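Local atomic coordinates of glycogen synthase (Cyanobacterium sp. CLg1, PDB entry 6GNF), a protein that is a two-domain GT-B glycosyltransferase of the starch and bacterial glycogen synthase family, here with ADP and a glycan bound. Residues A[169-174]-A[198-203]; A[204-209]-A[285-290]; A[227-232]-A[257-262]. One frame throughout, in Å; residues are numbered along the deposited sequence.

Contact 1 (A[169-174]-A[198-203]); sequences CNDWHT and MLLHNI. With AC1 (4,6-dideoxy-4-{[(1S,4R,5S,6S)-4,5,6-trihydroxy-3-(hydroxymethyl)cyclohex-2-en-1-yl]amino}-alpha-D-glucopyranose), chain D; GLC (alpha-D-glucopyranose), chain B.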
loop_
_atom_site.group_PDB
_atom_site.type_symbol
_atom_site.label_atom_id
_atom_site.label_comp_id
_atom_site.label_asym_id
_atom_site.label_seq_id
_atom_site.Cartn_x
_atom_site.Cartn_y
_atom_site.Cartn_z
ATOM N N CYS A 169 -0.890 -5.520 13.169
ATOM C CA CYS A 169 0.426 -5.052 12.759
ATOM C C CYS A 169 0.500 -5.010 11.240
ATOM O O CYS A 169 0.429 -6.045 10.581
ATOM C CB CYS A 169 1.488 -6.004 13.295
ATOM S SG CYS A 169 1.281 -6.314 15.067
ATOM N N ASN A 170 0.656 -3.807 10.702
ATOM C CA ASN A 170 0.687 -3.613 9.267
ATOM C C ASN A 170 2.111 -3.620 8.750
ATOM O O ASN A 170 2.929 -2.810 9.157
ATOM C CB ASN A 170 -0.016 -2.305 8.912
ATOM C CG ASN A 170 -1.500 -2.379 9.164
ATOM O OD1 ASN A 170 -2.264 -2.839 8.325
ATOM N ND2 ASN A 170 -1.924 -1.944 10.348
ATOM N N ASP A 171 2.417 -4.598 7.901
ATOM C CA ASP A 171 3.689 -4.689 7.194
ATOM C C ASP A 171 4.915 -4.864 8.099
ATOM O O ASP A 171 4.796 -5.002 9.331
ATOM C CB ASP A 171 3.870 -3.497 6.241
ATOM C CG ASP A 171 3.543 -3.847 4.776
ATOM O OD1 ASP A 171 3.438 -5.026 4.379
ATOM O OD2 ASP A 171 3.363 -2.879 4.028
ATOM N N TRP A 172 6.088 -4.938 7.471
ATOM C CA TRP A 172 7.302 -5.304 8.183
ATOM C C TRP A 172 7.676 -4.331 9.301
ATOM O O TRP A 172 8.294 -4.740 10.279
ATOM C CB TRP A 172 8.472 -5.480 7.214
ATOM C CG TRP A 172 8.972 -4.215 6.617
ATOM C CD1 TRP A 172 8.592 -3.666 5.427
ATOM C CD2 TRP A 172 9.958 -3.334 7.167
ATOM N NE1 TRP A 172 9.273 -2.490 5.205
ATOM C CE2 TRP A 172 10.120 -2.268 6.259
ATOM C CE3 TRP A 172 10.716 -3.341 8.337
ATOM C CZ2 TRP A 172 11.017 -1.228 6.484
ATOM C CZ3 TRP A 172 11.600 -2.302 8.562
ATOM C CH2 TRP A 172 11.744 -1.260 7.640
ATOM N N HIS A 173 7.297 -3.062 9.163
ATOM C CA HIS A 173 7.710 -2.016 10.117
ATOM C C HIS A 173 7.275 -2.315 11.543
ATOM O O HIS A 173 7.938 -1.907 12.501
ATOM C CB HIS A 173 7.138 -0.646 9.741
ATOM C CG HIS A 173 7.244 -0.318 8.286
ATOM N ND1 HIS A 173 6.212 -0.544 7.398
ATOM C CD2 HIS A 173 8.257 0.222 7.565
ATOM C CE1 HIS A 173 6.592 -0.169 6.191
ATOM N NE2 HIS A 173 7.828 0.298 6.264
ATOM N N THR A 174 6.125 -2.968 11.669
ATOM C CA THR A 174 5.529 -3.264 12.960
ATOM C C THR A 174 5.573 -4.757 13.288
ATOM O O THR A 174 4.897 -5.217 14.219
ATOM C CB THR A 174 4.060 -2.816 12.972
ATOM O OG1 THR A 174 3.329 -3.575 11.995
ATOM C CG2 THR A 174 3.963 -1.328 12.676
ATOM N N MET A 198 -0.931 -10.239 11.940
ATOM C CA MET A 198 0.041 -9.714 11.008
ATOM C C MET A 198 -0.719 -9.446 9.709
ATOM O O MET A 198 -1.227 -10.372 9.085
ATOM C CB MET A 198 1.144 -10.759 10.811
ATOM C CG MET A 198 2.459 -10.238 10.282
ATOM S SD MET A 198 3.235 -9.091 11.443
ATOM C CE MET A 198 3.433 -7.711 10.308
ATOM N N LEU A 199 -0.896 -8.177 9.362
ATOM C CA LEU A 199 -1.550 -7.817 8.108
ATOM C C LEU A 199 -0.501 -7.413 7.102
ATOM O O LEU A 199 0.124 -6.362 7.225
ATOM C CB LEU A 199 -2.564 -6.694 8.306
ATOM C CG LEU A 199 -3.351 -6.259 7.059
ATOM C CD1 LEU A 199 -3.979 -7.453 6.350
ATOM C CD2 LEU A 199 -4.427 -5.249 7.419
ATOM N N LEU A 200 -0.324 -8.261 6.094
ATOM C CA LEU A 200 0.710 -8.076 5.095
ATOM C C LEU A 200 0.150 -7.319 3.901
ATOM O O LEU A 200 -0.865 -7.726 3.326
ATOM C CB LEU A 200 1.236 -9.439 4.645
ATOM C CG LEU A 200 2.177 -9.435 3.441
ATOM C CD1 LEU A 200 3.508 -8.789 3.805
ATOM C CD2 LEU A 200 2.377 -10.852 2.917
ATOM N N HIS A 201 0.786 -6.204 3.554
ATOM C CA HIS A 201 0.395 -5.429 2.374
ATOM C C HIS A 201 1.334 -5.630 1.199
ATOM O O HIS A 201 0.923 -5.424 0.074
ATOM C CB HIS A 201 0.323 -3.939 2.700
ATOM C CG HIS A 201 -0.656 -3.609 3.778
ATOM N ND1 HIS A 201 -1.903 -3.099 3.514
ATOM C CD2 HIS A 201 -0.571 -3.723 5.128
ATOM C CE1 HIS A 201 -2.545 -2.914 4.651
ATOM N NE2 HIS A 201 -1.756 -3.277 5.647
ATOM N N ASN A 202 2.587 -5.994 1.470
ATOM C CA ASN A 202 3.595 -6.162 0.426
ATOM C C ASN A 202 4.768 -7.002 0.903
ATOM O O ASN A 202 5.523 -6.566 1.781
ATOM C CB ASN A 202 4.114 -4.797 -0.038
ATOM C CG ASN A 202 4.756 -4.855 -1.427
ATOM O OD1 ASN A 202 5.466 -5.802 -1.776
ATOM N ND2 ASN A 202 4.497 -3.853 -2.223
ATOM N N ILE A 203 4.931 -8.175 0.294
ATOM C CA ILE A 203 5.939 -9.155 0.700
ATOM C C ILE A 203 7.338 -8.818 0.196
ATOM O O ILE A 203 8.307 -9.429 0.639
ATOM C CB ILE A 203 5.541 -10.579 0.225
ATOM C CG1 ILE A 203 6.290 -11.671 0.992
ATOM C CG2 ILE A 203 5.785 -10.759 -1.264
ATOM C CD1 ILE A 203 5.624 -12.076 2.280
HETATM C C1 AC1 D . 4.840 0.932 1.628
HETATM O O2 AC1 D . 4.765 -1.015 3.090
HETATM C C2 AC1 D . 3.991 -0.220 2.168
HETATM C C4A AC1 D . -1.635 -2.754 -1.822
HETATM C C3 AC1 D . 3.432 -1.091 1.041
HETATM O O3 AC1 D . 2.515 -2.013 1.638
HETATM C C4 AC1 D . 2.741 -0.242 -0.050
HETATM N N4A AC1 D . 2.167 -1.022 -1.172
HETATM C C5 AC1 D . 3.774 0.785 -0.537
HETATM O O5 AC1 D . 4.173 1.619 0.558
HETATM C C6 AC1 D . 3.246 1.696 -1.634
HETATM C C1B AC1 D . 1.172 -2.091 -1.050
HETATM C C2B AC1 D . 0.805 -2.802 -2.386
HETATM O O2B AC1 D . 1.615 -2.406 -3.488
HETATM C C3B AC1 D . -0.602 -2.593 -2.898
HETATM O O3B AC1 D . -0.883 -3.568 -3.902
HETATM O O4 AC1 D . -2.878 -2.328 -2.392
HETATM C C5B AC1 D . -1.286 -1.922 -0.616
HETATM C C7B AC1 D . -0.042 -1.591 -0.308
HETATM C C6B AC1 D . -2.392 -1.495 0.296
HETATM O O6B AC1 D . -3.027 -2.687 0.763
HETATM C C1 GLC B . 10.080 1.682 1.553
HETATM C C2 GLC B . 9.421 0.973 2.747
HETATM C C3 GLC B . 8.183 0.217 2.273
HETATM C C4 GLC B . 7.231 1.173 1.558
HETATM C C5 GLC B . 7.970 1.799 0.368
HETATM C C6 GLC B . 7.100 2.729 -0.491
HETATM O O2 GLC B . 10.322 0.044 3.358
HETATM O O3 GLC B . 7.516 -0.426 3.359
HETATM O O4 GLC B . 6.083 0.422 1.147
HETATM O O5 GLC B . 9.122 2.503 0.862
HETATM O O6 GLC B . 6.615 3.859 0.252
HETATM O O HOH W 1 6.168 -5.666 4.624
#
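Cys169-Met198 and Asn170-Leu199 are bridges joining the two neighbouring parallel strands of a beta-alpha-beta unit (strand 166-170, helix 177-186, strand 195-200), whose C-terminal ends run straight into the glycan pocket. Backbone bonds Leu199 N to Cys169 O (2.8 Å) and Asp171 N to Leu199 O (3.0 Å) zip the strands; beyond them the side chain of Asp171 takes over as acceptor. Asp171 OD1 receives His201 N (3.0 Å) from above the carboxylate plane and Asn202 N (3.2 Å) on its syn lone pair. Asp171 OD2 takes a sugar hydroxyl, AC1 O3, at 2.7 Å. AC1 O2 is a second donor to it, so the carboxylate ties the loop after strand 195-200 to the ligand. With CG beside its backbone N (chi1 -60°), the His201 ring spans two partners in its own plane: NE2 donates to a lone pair of Asn170 OD1 at 2.8 Å, nearly straight (169°), and ND1 bonds AC1 O6B at 3.0 Å. Met198 bends its thioether so that CE meets Cys169 CB at 4.0 Å. Asn170 ND2 binds Val27 O of strand 23-27, helix 39-54 packs on Asn170 and His201, and helix 257-264 covers Met198 and Leu200.

Contact 2 (A[204-209]-A[285-290]); sequences AFQGRF and GGVELD. With BGC (beta-D-glucopyranose), chain C; SO4 (sulfate ion), chain J.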
loop_
_atom_site.group_PDB
_atom_site.type_symbol
_atom_site.label_atom_id
_atom_site.label_comp_id
_atom_site.label_asym_id
_atom_site.label_seq_id
_atom_site.Cartn_x
_atom_site.Cartn_y
_atom_site.Cartn_z
ATOM N N ALA A 204 7.459 -7.856 -0.711
ATOM C CA ALA A 204 8.765 -7.499 -1.256
ATOM C C ALA A 204 9.662 -6.850 -0.198
ATOM O O ALA A 204 10.877 -6.946 -0.274
ATOM C CB ALA A 204 8.629 -6.580 -2.453
ATOM N N PHE A 205 9.068 -6.239 0.821
ATOM C CA PHE A 205 9.843 -5.604 1.874
ATOM C C PHE A 205 9.543 -6.314 3.185
ATOM O O PHE A 205 8.388 -6.404 3.616
ATOM C CB PHE A 205 9.525 -4.108 1.948
ATOM C CG PHE A 205 9.581 -3.431 0.606
ATOM C CD1 PHE A 205 10.805 -3.217 -0.024
ATOM C CD2 PHE A 205 8.413 -3.058 -0.052
ATOM C CE1 PHE A 205 10.865 -2.627 -1.272
ATOM C CE2 PHE A 205 8.467 -2.457 -1.301
ATOM C CZ PHE A 205 9.695 -2.238 -1.908
ATOM N N GLN A 206 10.601 -6.830 3.803
ATOM C CA GLN A 206 10.481 -7.795 4.885
ATOM C C GLN A 206 11.228 -7.416 6.168
ATOM O O GLN A 206 11.136 -8.141 7.153
ATOM C CB GLN A 206 10.996 -9.146 4.377
ATOM C CG GLN A 206 10.299 -9.625 3.120
ATOM C CD GLN A 206 10.855 -10.928 2.581
ATOM O OE1 GLN A 206 11.925 -11.382 2.989
ATOM N NE2 GLN A 206 10.154 -11.512 1.622
ATOM N N GLY A 207 11.947 -6.296 6.162
ATOM C CA GLY A 207 12.778 -5.910 7.286
ATOM C C GLY A 207 13.976 -6.822 7.375
ATOM O O GLY A 207 14.240 -7.412 8.427
ATOM N N ARG A 208 14.675 -6.967 6.249
ATOM C CA ARG A 208 15.938 -7.662 6.223
ATOM C C ARG A 208 17.014 -6.692 6.679
ATOM O O ARG A 208 17.153 -5.613 6.108
ATOM C CB ARG A 208 16.255 -8.173 4.820
ATOM C CG ARG A 208 15.225 -9.152 4.292
ATOM C CD ARG A 208 15.650 -9.733 2.958
ATOM N NE ARG A 208 14.621 -10.594 2.389
ATOM C CZ ARG A 208 14.792 -11.365 1.316
ATOM N NH1 ARG A 208 15.959 -11.387 0.683
ATOM N NH2 ARG A 208 13.794 -12.120 0.870
ATOM N N PHE A 209 17.732 -7.066 7.737
ATOM C CA PHE A 209 18.806 -6.255 8.284
ATOM C C PHE A 209 19.978 -7.142 8.627
ATOM O O PHE A 209 19.796 -8.328 8.866
ATOM C CB PHE A 209 18.337 -5.548 9.554
ATOM C CG PHE A 209 17.216 -4.601 9.322
ATOM C CD1 PHE A 209 17.431 -3.418 8.626
ATOM C CD2 PHE A 209 15.941 -4.889 9.777
ATOM C CE1 PHE A 209 16.401 -2.536 8.397
ATOM C CE2 PHE A 209 14.905 -4.014 9.549
ATOM C CZ PHE A 209 15.137 -2.833 8.863
ATOM N N GLY A 285 6.789 -16.033 -5.602
ATOM C CA GLY A 285 5.578 -15.355 -5.168
ATOM C C GLY A 285 5.663 -14.852 -3.744
ATOM O O GLY A 285 5.150 -13.777 -3.445
ATOM N N GLY A 286 6.317 -15.624 -2.874
ATOM C CA GLY A 286 6.491 -15.247 -1.477
ATOM C C GLY A 286 7.843 -14.633 -1.166
ATOM O O GLY A 286 8.198 -14.487 0.001
ATOM N N VAL A 287 8.621 -14.322 -2.205
ATOM C CA VAL A 287 9.942 -13.706 -2.035
ATOM C C VAL A 287 10.697 -14.376 -0.872
ATOM O O VAL A 287 11.136 -13.729 0.093
ATOM C CB VAL A 287 9.822 -12.169 -1.862
ATOM C CG1 VAL A 287 11.193 -11.503 -1.850
ATOM C CG2 VAL A 287 8.990 -11.591 -2.999
ATOM N N GLU A 288 10.809 -15.698 -0.993
ATOM C CA GLU A 288 11.540 -16.573 -0.066
ATOM C C GLU A 288 10.863 -16.835 1.279
ATOM O O GLU A 288 11.394 -17.603 2.065
ATOM C CB GLU A 288 12.982 -16.095 0.144
ATOM C CG GLU A 288 13.809 -16.088 -1.129
ATOM C CD GLU A 288 14.989 -15.141 -1.039
ATOM O OE1 GLU A 288 16.120 -15.626 -0.879
ATOM O OE2 GLU A 288 14.788 -13.904 -1.108
ATOM N N LEU A 289 9.699 -16.240 1.536
ATOM C CA LEU A 289 8.962 -16.518 2.774
ATOM C C LEU A 289 7.762 -17.443 2.538
ATOM O O LEU A 289 6.915 -17.603 3.417
ATOM C CB LEU A 289 8.529 -15.217 3.475
ATOM C CG LEU A 289 9.667 -14.433 4.146
ATOM C CD1 LEU A 289 10.879 -14.253 3.262
ATOM C CD2 LEU A 289 9.184 -13.081 4.664
ATOM N N ASP A 290 7.742 -18.121 1.391
ATOM C CA ASP A 290 6.625 -19.005 1.037
ATOM C C ASP A 290 6.431 -20.153 2.026
ATOM O O ASP A 290 5.295 -20.489 2.365
ATOM C CB ASP A 290 6.768 -19.549 -0.394
ATOM C CG ASP A 290 8.060 -20.308 -0.618
ATOM O OD1 ASP A 290 9.128 -19.821 -0.200
ATOM O OD2 ASP A 290 8.008 -21.399 -1.217
HETATM C C2 BGC C . 14.265 0.019 0.275
HETATM C C3 BGC C . 12.890 -0.021 0.944
HETATM C C4 BGC C . 11.956 0.942 0.204
HETATM C C5 BGC C . 11.998 0.781 -1.324
HETATM C C6 BGC C . 11.366 1.987 -2.006
HETATM C C1 BGC C . 14.081 -0.387 -1.190
HETATM O O1 BGC C . 15.347 -0.540 -1.843
HETATM O O2 BGC C . 15.209 -0.842 0.927
HETATM O O3 BGC C . 12.958 0.305 2.346
HETATM O O4 BGC C . 10.616 0.709 0.639
HETATM O O5 BGC C . 13.320 0.625 -1.849
HETATM O O6 BGC C . 10.594 1.509 -3.103
HETATM S S SO4 J . 13.612 -3.414 3.842
HETATM O O1 SO4 J . 12.357 -3.909 4.449
HETATM O O2 SO4 J . 14.770 -3.905 4.632
HETATM O O3 SO4 J . 13.576 -1.929 3.816
HETATM O O4 SO4 J . 13.735 -3.936 2.460
#
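Gln206 reaches from the loop before strand 208-209 into the type I' turn Gly286-Leu289, its CB directed at the turn. CG sits beside the backbone N (chi1 -56°), and the extended chain beyond carries the amide past the isobutyl group of Leu289, which comes from the opposite direction. CG touches Leu289 CD2 at 3.9 Å, and CD lies against both methyls of Leu289, CD1 and CD2, which meet it from one side. At the tip, NE2 donates to Val287 O, 2.9 Å away and almost straight (168°), with the Val287 oxygen close to the amide plane; NE2 also binds Ile203 O. OE1 is gripped side-on by one arginine: Arg208 NE and NH2, each 2.9 Å from it, approach from the same face of the amide, above its plane, while OE1 stays in the guanidinium plane. Asn256 ND2 is a further donor to OE1. The NH1/NH2 edge of the guanidinium turns to Glu288, whose carboxylate is inclined 59° to it: NH2, shared with Gln206, forms a salt bridge to OE2 at 2.8 Å, meeting the carboxylate from above its plane, and NH1 adds a weak bond to the same oxygen. Glu288 OE1 is hydrogen-bonded to Thr231 OG1. On the ligand side, the Phe205 ring carries BGC O4 over one face and Ala204 CB over the other. The partners of the buried amide thus fix which end is oxygen and which nitrogen, NE2 facing two carbonyls and OE1 three N-H groups; the arginine would be expected to polarise it and make NE2 a somewhat stronger donor.

Contact 3 (A[227-232]-A[257-262]); sequences LSFNTQ and WLKAGF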
loop_
_atom_site.group_PDB
_atom_site.type_symbol
_atom_site.label_atom_id
_atom_site.label_comp_id
_atom_site.label_asym_id
_atom_site.label_seq_id
_atom_site.Cartn_x
_atom_site.Cartn_y
_atom_site.Cartn_z
ATOM N N LEU A 227 14.053 -14.849 14.004
ATOM C CA LEU A 227 14.568 -13.731 13.215
ATOM C C LEU A 227 15.553 -14.163 12.125
ATOM O O LEU A 227 15.814 -13.426 11.183
ATOM C CB LEU A 227 15.257 -12.716 14.129
ATOM C CG LEU A 227 14.304 -11.852 14.954
ATOM C CD1 LEU A 227 14.987 -11.319 16.202
ATOM C CD2 LEU A 227 13.768 -10.713 14.105
ATOM N N SER A 228 16.113 -15.357 12.257
ATOM C CA SER A 228 17.200 -15.790 11.394
ATOM C C SER A 228 16.759 -16.072 9.967
ATOM O O SER A 228 15.613 -16.443 9.719
ATOM C CB SER A 228 17.868 -17.014 12.001
ATOM O OG SER A 228 18.451 -16.638 13.248
ATOM N N PHE A 229 17.672 -15.848 9.024
ATOM C CA PHE A 229 17.336 -15.901 7.610
ATOM C C PHE A 229 18.583 -16.009 6.737
ATOM O O PHE A 229 19.599 -15.376 7.020
ATOM C CB PHE A 229 16.563 -14.645 7.234
ATOM C CG PHE A 229 15.915 -14.708 5.890
ATOM C CD1 PHE A 229 14.854 -15.568 5.658
ATOM C CD2 PHE A 229 16.344 -13.885 4.862
ATOM C CE1 PHE A 229 14.237 -15.616 4.415
ATOM C CE2 PHE A 229 15.736 -13.930 3.622
ATOM C CZ PHE A 229 14.681 -14.798 3.399
ATOM N N ASN A 230 18.495 -16.814 5.683
ATOM C CA ASN A 230 19.595 -16.972 4.739
ATOM C C ASN A 230 19.155 -16.691 3.329
ATOM O O ASN A 230 18.177 -17.261 2.874
ATOM C CB ASN A 230 20.148 -18.389 4.787
ATOM C CG ASN A 230 21.269 -18.525 5.775
ATOM O OD1 ASN A 230 21.043 -18.547 6.982
ATOM N ND2 ASN A 230 22.495 -18.616 5.273
ATOM N N THR A 231 19.930 -15.884 2.614
ATOM C CA THR A 231 19.578 -15.493 1.253
ATOM C C THR A 231 20.769 -14.914 0.508
ATOM O O THR A 231 21.795 -14.609 1.122
ATOM C CB THR A 231 18.452 -14.442 1.254
ATOM O OG1 THR A 231 18.088 -14.091 -0.085
ATOM C CG2 THR A 231 18.882 -13.173 1.994
ATOM N N GLN A 232 20.593 -14.727 -0.798
ATOM C CA GLN A 232 21.587 -14.076 -1.651
ATOM C C GLN A 232 21.241 -12.608 -1.930
ATOM O O GLN A 232 22.030 -11.899 -2.540
ATOM C CB GLN A 232 21.706 -14.829 -2.971
ATOM C CG GLN A 232 22.164 -16.264 -2.813
ATOM C CD GLN A 232 22.326 -16.957 -4.155
ATOM O OE1 GLN A 232 21.483 -16.810 -5.044
ATOM N NE2 GLN A 232 23.425 -17.689 -4.319
ATOM N N TRP A 257 12.625 -9.426 9.892
ATOM C CA TRP A 257 11.591 -9.080 10.862
ATOM C C TRP A 257 10.250 -9.708 10.520
ATOM O O TRP A 257 9.545 -10.205 11.398
ATOM C CB TRP A 257 11.395 -7.567 10.921
ATOM C CG TRP A 257 12.460 -6.780 11.605
ATOM C CD1 TRP A 257 13.714 -7.187 11.936
ATOM C CD2 TRP A 257 12.356 -5.417 12.021
ATOM N NE1 TRP A 257 14.397 -6.159 12.554
ATOM C CE2 TRP A 257 13.581 -5.060 12.606
ATOM C CE3 TRP A 257 11.339 -4.462 11.949
ATOM C CZ2 TRP A 257 13.816 -3.791 13.126
ATOM C CZ3 TRP A 257 11.579 -3.192 12.463
ATOM C CH2 TRP A 257 12.804 -2.874 13.050
ATOM N N LEU A 258 9.884 -9.675 9.242
ATOM C CA LEU A 258 8.574 -10.152 8.821
ATOM C C LEU A 258 8.434 -11.641 9.080
ATOM O O LEU A 258 7.357 -12.108 9.424
ATOM C CB LEU A 258 8.342 -9.877 7.338
ATOM C CG LEU A 258 6.943 -10.209 6.820
ATOM C CD1 LEU A 258 5.893 -9.410 7.565
ATOM C CD2 LEU A 258 6.869 -9.911 5.335
ATOM N N LYS A 259 9.515 -12.380 8.848
ATOM C CA LYS A 259 9.564 -13.803 9.177
ATOM C C LYS A 259 9.244 -14.021 10.651
ATOM O O LYS A 259 8.377 -14.819 10.976
ATOM C CB LYS A 259 10.937 -14.377 8.855
ATOM C CG LYS A 259 11.137 -15.826 9.284
ATOM C CD LYS A 259 12.392 -16.407 8.655
ATOM C CE LYS A 259 12.761 -17.762 9.240
ATOM N NZ LYS A 259 13.242 -17.666 10.645
ATOM N N ALA A 260 9.940 -13.295 11.526
ATOM C CA ALA A 260 9.702 -13.391 12.963
ATOM C C ALA A 260 8.265 -13.028 13.317
ATOM O O ALA A 260 7.661 -13.642 14.191
ATOM C CB ALA A 260 10.675 -12.501 13.730
ATOM N N GLY A 261 7.724 -12.016 12.642
ATOM C CA GLY A 261 6.339 -11.607 12.837
ATOM C C GLY A 261 5.356 -12.698 12.458
ATOM O O GLY A 261 4.376 -12.955 13.175
ATOM N N PHE A 262 5.588 -13.338 11.317
ATOM C CA PHE A 262 4.752 -14.472 10.911
ATOM C C PHE A 262 4.790 -15.587 11.938
ATOM O O PHE A 262 3.762 -16.190 12.242
ATOM C CB PHE A 262 5.183 -15.051 9.558
ATOM C CG PHE A 262 4.682 -14.287 8.366
ATOM C CD1 PHE A 262 3.495 -13.558 8.408
ATOM C CD2 PHE A 262 5.391 -14.316 7.184
ATOM C CE1 PHE A 262 3.044 -12.864 7.294
ATOM C CE2 PHE A 262 4.945 -13.636 6.066
ATOM C CZ PHE A 262 3.770 -12.908 6.121
#
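Lys259 and Ser228 supply the polar link across this contact, between strand 228-231 and the first turns of helix 257-264. The lysine leaves the helix with CG anti to the backbone N (chi1 174°) and stays extended as far as CE, then bends at the last torsion (chi4 -70°), which turns NZ onto Ser228 O. The bond is 2.8 Å long and lies in the carbonyl plane, with a C=O...N angle of 148°. NZ is also hydrogen-bonded to Asp226 O, so the ammonium group bridges two carbonyls where helix 224-227 gives way to the strand. A positive charge there is probably favourable, since carbonyl oxygens gather at the C-terminal end of a helix.

The apolar part lies to one side of this bond and centres on Leu227. Its CB is directed away from helix 257-264, but the CD2 branch turns back and meets Ala260 CB at 3.6 Å, with CG following at 3.9 Å. The same methyl lies 4.1 Å from Trp257 CD1; leucine and tryptophan run side by side, pointing the same way. A second apolar touch uses the lysine's own stem: Lys259 CD comes within 4.0 Å of Phe229 CD1, the two side chains crossing at a slant, so that the stem has aromatic carbon beside it while its tip is held by carbonyls.

Strand 228-231 is an edge of a three-stranded antiparallel sheet and pairs with strand 251-256, which leads directly into helix 257-264. Elsewhere on that helix, Leu258 and Phe262 pack against Met198 and Leu200 of strand 195-200, and Trp257 meets the Phe209 ring.

From the N terminus, contact 1 comes first: 198-203 returns to 169-174 and completes a beta-alpha-beta unit of the large mixed sheet. The very next residues, 204-209, open contact 2, which closes only at 285-290. Within that long loop, contact 3 opens at 227-232 and closes at 257-262, so contacts 2 and 3 nest while contact 1 stands in series before both. They also touch: Trp172 of contact 1 packs on 205-207 and on Trp257, Gln206 O lies 2.9 Å from Leu258 N, and Ile203 packs on Gly286. Together they tie the small antiparallel sheet and helix 257-264 to the glycan-binding end of the large sheet.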